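Local coordinates for intimin adherence protein (Escherichia coli O157:H7, PDB 3NCX) that acts as a bacterial adhesin, probably binding the translocated intimin receptor Tir on host cells through its C-type lectin-like domain, at residues S142-I150 against S162-Q170. The protein carries 1 engineered substitution. Numbering follows the deposited sequence.
Sequences SMNSITAWI and SSTYNLITQ
Asn166 and Ile146 meet where two antiparallel strands of the intimin C-type lectin-like domain run out into loops, a worked example of how one side-chain amide can take over from backbone pairing at the end of a sheet. Along 147-149 and 161-166 the pairing follows the antiparallel pattern: Ala148 and Tyr165 form a hydrogen-bonded pair through both their N and O atoms, flanked by the non-hydrogen-bonded pairs Thr147-Asn166 and Trp149-Thr164. Beyond it, Leu167 N still reaches Ile146 O (2.9 Å), but Ile146 N turns to Asn166 OD1 (3.0 Å), approaching from above the carbonyl plane, 37° out of it. Asn166 OD1 also accepts from Ile168 N at 2.8 Å, closing an Asx turn, so one atom both shapes its own loop and grips the facing chain just before its strand begins. With CG anti to the backbone N (chi1 -166°), the Asn166 amide is carried across to Ser145, and these two bonds to OD1, with that from ND2 to Ser145 OG, fix its rotation.

Apolar branches fill in beside this amide. Ile168 CD1 lies 3.7 Å from Ile146 CG1, the two side chains crossing at about a right angle, while Ile168 CG2 rests against Asn144 O. At the other end Ile150 folds its CD1 back over the neighbouring strand, a bend set by chi2 of 69°, to touch Tyr165 CB at 3.7 Å; helix 121-131 covers both residues through Leu124. On the sheet face bearing Thr147, Trp149 lies side by side with Thr164, its indole NE1 hydrogen-bonded to Ala104 O. The six-membered ring of Trp149 reaches Ser162, whose carbonyl O sits at the ring edge, near its plane, 3.7 Å from Trp149 CZ3.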
ATOM      1  N   SER A 142      -6.433  -5.615 -12.483  1.00 19.73           N
ATOM      2  CA  SER A 142      -6.543  -5.762 -13.932  1.00 22.17           C
ATOM      3  C   SER A 142      -5.188  -5.839 -14.632  1.00 20.57           C
ATOM      4  O   SER A 142      -5.033  -6.557 -15.620  1.00 19.45           O
ATOM      5  CB  SER A 142      -7.378  -4.626 -14.532  1.00 18.88           C
ATOM      6  OG  SER A 142      -6.669  -3.400 -14.512  1.00 17.00           O
ATOM      7  N   MET A 143      -4.212  -5.101 -14.117  1.00 22.13           N
ATOM      8  CA  MET A 143      -2.905  -5.002 -14.762  1.00 18.78           C
ATOM      9  C   MET A 143      -2.053  -6.248 -14.555  1.00 18.96           C
ATOM     10  O   MET A 143      -2.117  -6.891 -13.506  1.00 19.24           O
ATOM     11  CB  MET A 143      -2.160  -3.770 -14.254  1.00 15.82           C
ATOM     12  CG  MET A 143      -2.896  -2.469 -14.506  1.00 15.75           C
ATOM     13  SD  MET A 143      -2.508  -1.218 -13.272  1.00 20.97           S
ATOM     14  CE  MET A 143      -3.582   0.116 -13.798  1.00 18.99           C
ATOM     15  N   ASN A 144      -1.258  -6.581 -15.566  1.00 21.32           N
ATOM     16  CA  ASN A 144      -0.322  -7.697 -15.485  1.00 20.27           C
ATOM     17  C   ASN A 144       1.099  -7.198 -15.265  1.00 19.72           C
ATOM     18  O   ASN A 144       1.957  -7.925 -14.764  1.00 24.02           O
ATOM     19  CB  ASN A 144      -0.377  -8.539 -16.761  1.00 23.70           C
ATOM     20  CG  ASN A 144      -1.711  -9.230 -16.946  1.00 28.97           C
ATOM     21  OD1 ASN A 144      -2.293  -9.748 -15.992  1.00 35.00           O
ATOM     22  ND2 ASN A 144      -2.205  -9.245 -18.179  1.00 26.94           N
ATOM     23  N   SER A 145       1.336  -5.948 -15.646  1.00 20.38           N
ATOM     24  CA  SER A 145       2.654  -5.341 -15.526  1.00 20.00           C
ATOM     25  C   SER A 145       2.548  -3.870 -15.146  1.00 16.13           C
ATOM     26  O   SER A 145       1.695  -3.148 -15.658  1.00 16.36           O
ATOM     27  CB  SER A 145       3.416  -5.479 -16.844  1.00 18.91           C
ATOM     28  OG  SER A 145       4.565  -4.650 -16.862  1.00 16.85           O
ATOM     29  N   ILE A 146       3.417  -3.434 -14.241  1.00 10.87           N
ATOM     30  CA  ILE A 146       3.493  -2.027 -13.875  1.00 14.28           C
ATOM     31  C   ILE A 146       4.944  -1.560 -13.873  1.00 20.29           C
ATOM     32  O   ILE A 146       5.604  -1.547 -12.832  1.00 12.80           O
ATOM     33  CB  ILE A 146       2.868  -1.749 -12.493  1.00 17.42           C
ATOM     34  CG1 ILE A 146       1.427  -2.259 -12.439  1.00 16.76           C
ATOM     35  CG2 ILE A 146       2.907  -0.261 -12.181  1.00 11.24           C
ATOM     36  CD1 ILE A 146       0.739  -1.985 -11.122  1.00 13.24           C
ATOM     37  N   THR A 147       5.439  -1.187 -15.050  1.00 17.93           N
ATOM     38  CA  THR A 147       6.795  -0.671 -15.180  1.00 16.56           C
ATOM     39  C   THR A 147       6.846   0.763 -14.666  1.00 15.75           C
ATOM     40  O   THR A 147       6.029   1.599 -15.054  1.00 12.68           O
ATOM     41  CB  THR A 147       7.283  -0.716 -16.646  1.00 12.90           C
ATOM     42  OG1 THR A 147       7.279  -2.070 -17.116  1.00  7.33           O
ATOM     43  CG2 THR A 147       8.690  -0.158 -16.756  1.00 12.96           C
ATOM     44  N   ALA A 148       7.806   1.042 -13.791  1.00 11.94           N
ATOM     45  CA  ALA A 148       7.915   2.362 -13.177  1.00 16.11           C
ATOM     46  C   ALA A 148       9.255   3.030 -13.471  1.00 19.69           C
ATOM     47  O   ALA A 148      10.300   2.378 -13.464  1.00 18.38           O
ATOM     48  CB  ALA A 148       7.692   2.260 -11.673  1.00 11.44           C
ATOM     49  N   TRP A 149       9.222   4.334 -13.730  1.00 18.10           N
ATOM     50  CA  TRP A 149      10.446   5.096 -13.950  1.00 20.52           C
ATOM     51  C   TRP A 149      11.268   5.190 -12.671  1.00 16.75           C
ATOM     52  O   TRP A 149      10.720   5.329 -11.580  1.00 16.40           O
ATOM     53  CB  TRP A 149      10.131   6.515 -14.440  1.00 18.58           C
ATOM     54  CG  TRP A 149       9.688   6.607 -15.870  1.00 19.87           C
ATOM     55  CD1 TRP A 149       8.450   6.968 -16.325  1.00 19.39           C
ATOM     56  CD2 TRP A 149      10.482   6.348 -17.035  1.00 21.02           C
ATOM     57  NE1 TRP A 149       8.425   6.947 -17.697  1.00 17.76           N
ATOM     58  CE2 TRP A 149       9.659   6.568 -18.159  1.00 22.26           C
ATOM     59  CE3 TRP A 149      11.807   5.948 -17.235  1.00 16.94           C
ATOM     60  CZ2 TRP A 149      10.117   6.399 -19.466  1.00 15.39           C
ATOM     61  CZ3 TRP A 149      12.260   5.783 -18.533  1.00 20.79           C
ATOM     62  CH2 TRP A 149      11.417   6.008 -19.631  1.00 17.44           C
ATOM     63  N   ILE A 150      12.587   5.107 -12.810  1.00 20.94           N
ATOM     64  CA  ILE A 150      13.494   5.432 -11.718  1.00 21.60           C
ATOM     65  C   ILE A 150      14.150   6.763 -12.063  1.00 22.58           C
ATOM     66  O   ILE A 150      14.407   7.038 -13.234  1.00 17.45           O
ATOM     67  CB  ILE A 150      14.582   4.349 -11.515  1.00 17.48           C
ATOM     68  CG1 ILE A 150      14.028   3.153 -10.740  1.00 14.64           C
ATOM     69  CG2 ILE A 150      15.768   4.915 -10.751  1.00 23.03           C
ATOM     70  CD1 ILE A 150      13.010   2.339 -11.492  1.00 20.71           C
ATOM     71  N   SER A 162      16.941   5.966 -18.860  1.00 18.88           N
ATOM     72  CA  SER A 162      16.678   5.834 -17.440  1.00 18.34           C
ATOM     73  C   SER A 162      16.188   4.425 -17.156  1.00 21.29           C
ATOM     74  O   SER A 162      15.341   3.899 -17.876  1.00 26.22           O
ATOM     75  CB  SER A 162      15.637   6.860 -16.993  1.00 21.53           C
ATOM     76  OG  SER A 162      15.511   6.872 -15.583  1.00 23.09           O
ATOM     77  N   SER A 163      16.729   3.811 -16.109  1.00 22.58           N
ATOM     78  CA  SER A 163      16.346   2.455 -15.742  1.00 21.30           C
ATOM     79  C   SER A 163      14.925   2.404 -15.180  1.00 19.56           C
ATOM     80  O   SER A 163      14.370   3.425 -14.775  1.00 16.53           O
ATOM     81  CB  SER A 163      17.341   1.880 -14.738  1.00 15.62           C
ATOM     82  OG  SER A 163      17.525   2.766 -13.650  1.00 24.91           O
ATOM     83  N   THR A 164      14.342   1.209 -15.163  1.00 17.76           N
ATOM     84  CA  THR A 164      12.980   1.024 -14.676  1.00 14.32           C
ATOM     85  C   THR A 164      12.856  -0.210 -13.790  1.00 13.05           C
ATOM     86  O   THR A 164      13.715  -1.090 -13.807  1.00 14.23           O
ATOM     87  CB  THR A 164      11.973   0.888 -15.836  1.00 17.09           C
ATOM     88  OG1 THR A 164      12.316  -0.246 -16.641  1.00 12.66           O
ATOM     89  CG2 THR A 164      11.971   2.141 -16.699  1.00 21.02           C
ATOM     90  N   TYR A 165      11.777  -0.265 -13.020  1.00 13.03           N
ATOM     91  CA  TYR A 165      11.490  -1.411 -12.167  1.00 16.18           C
ATOM     92  C   TYR A 165       9.994  -1.715 -12.188  1.00 18.86           C
ATOM     93  O   TYR A 165       9.167  -0.809 -12.090  1.00 19.60           O
ATOM     94  CB  TYR A 165      11.957  -1.148 -10.733  1.00 12.65           C
ATOM     95  CG  TYR A 165      11.655  -2.282  -9.777  1.00 17.26           C
ATOM     96  CD1 TYR A 165      12.447  -3.422  -9.752  1.00 19.82           C
ATOM     97  CD2 TYR A 165      10.582  -2.210  -8.896  1.00 16.95           C
ATOM     98  CE1 TYR A 165      12.177  -4.462  -8.881  1.00 18.48           C
ATOM     99  CE2 TYR A 165      10.306  -3.244  -8.021  1.00 17.01           C
ATOM    100  CZ  TYR A 165      11.107  -4.369  -8.019  1.00 21.20           C
ATOM    101  OH  TYR A 165      10.840  -5.405  -7.151  1.00 17.82           O
ATOM    102  N   ASN A 166       9.651  -2.991 -12.318  1.00 17.38           N
ATOM    103  CA  ASN A 166       8.254  -3.400 -12.404  1.00 16.26           C
ATOM    104  C   ASN A 166       7.690  -3.819 -11.046  1.00 16.56           C
ATOM    105  O   ASN A 166       8.209  -4.733 -10.404  1.00 19.45           O
ATOM    106  CB  ASN A 166       8.101  -4.529 -13.421  1.00 17.53           C
ATOM    107  CG  ASN A 166       6.659  -4.769 -13.820  1.00 16.03           C
ATOM    108  OD1 ASN A 166       5.756  -4.757 -12.982  1.00 15.47           O
ATOM    109  ND2 ASN A 166       6.434  -4.984 -15.109  1.00 15.00           N
ATOM    110  N   LEU A 167       6.623  -3.150 -10.619  1.00 14.92           N
ATOM    111  CA  LEU A 167       6.047  -3.370  -9.294  1.00 12.34           C
ATOM    112  C   LEU A 167       5.281  -4.687  -9.173  1.00 13.78           C
ATOM    113  O   LEU A 167       4.789  -5.028  -8.096  1.00 10.83           O
ATOM    114  CB  LEU A 167       5.144  -2.198  -8.907  1.00 11.16           C
ATOM    115  CG  LEU A 167       5.861  -0.863  -8.701  1.00 11.87           C
ATOM    116  CD1 LEU A 167       4.862   0.266  -8.505  1.00 12.21           C
ATOM    117  CD2 LEU A 167       6.813  -0.953  -7.518  1.00 16.55           C
ATOM    118  N   ILE A 168       5.182  -5.422 -10.275  1.00 13.88           N
ATOM    119  CA  ILE A 168       4.540  -6.731 -10.259  1.00 14.44           C
ATOM    120  C   ILE A 168       5.541  -7.843 -10.535  1.00 14.79           C
ATOM    121  O   ILE A 168       5.522  -8.884  -9.878  1.00 19.46           O
ATOM    122  CB  ILE A 168       3.413  -6.829 -11.301  1.00 15.67           C
ATOM    123  CG1 ILE A 168       2.246  -5.917 -10.922  1.00 16.03           C
ATOM    124  CG2 ILE A 168       2.933  -8.266 -11.429  1.00 13.15           C
ATOM    125  CD1 ILE A 168       1.114  -5.943 -11.926  1.00 13.74           C
ATOM    126  N   THR A 169       6.421  -7.614 -11.504  1.00 16.98           N
ATOM    127  CA  THR A 169       7.327  -8.654 -11.978  1.00 20.15           C
ATOM    128  C   THR A 169       8.736  -8.555 -11.391  1.00 14.83           C
ATOM    129  O   THR A 169       9.558  -9.449 -11.594  1.00 15.08           O
ATOM    130  CB  THR A 169       7.428  -8.641 -13.515  1.00 16.66           C
ATOM    131  OG1 THR A 169       8.077  -7.438 -13.941  1.00 14.46           O
ATOM    132  CG2 THR A 169       6.044  -8.717 -14.142  1.00 14.79           C
ATOM    133  N   GLN A 170       9.009  -7.473 -10.666  1.00 18.15           N
ATOM    134  CA  GLN A 170      10.333  -7.236 -10.086  1.00 22.76           C
ATOM    135  C   GLN A 170      11.387  -7.035 -11.171  1.00 17.23           C
ATOM    136  O   GLN A 170      12.579  -6.941 -10.879  1.00 18.77           O
ATOM    137  CB  GLN A 170      10.759  -8.398  -9.182  1.00 16.50           C
ATOM    138  CG  GLN A 170       9.755  -8.788  -8.113  1.00 18.71           C
ATOM    139  CD  GLN A 170      10.215  -9.988  -7.306  1.00 16.69           C
ATOM    140  OE1 GLN A 170      11.226  -9.929  -6.608  1.00 17.42           O
ATOM    141  NE2 GLN A 170       9.477 -11.088  -7.406  1.00 12.93           N
TER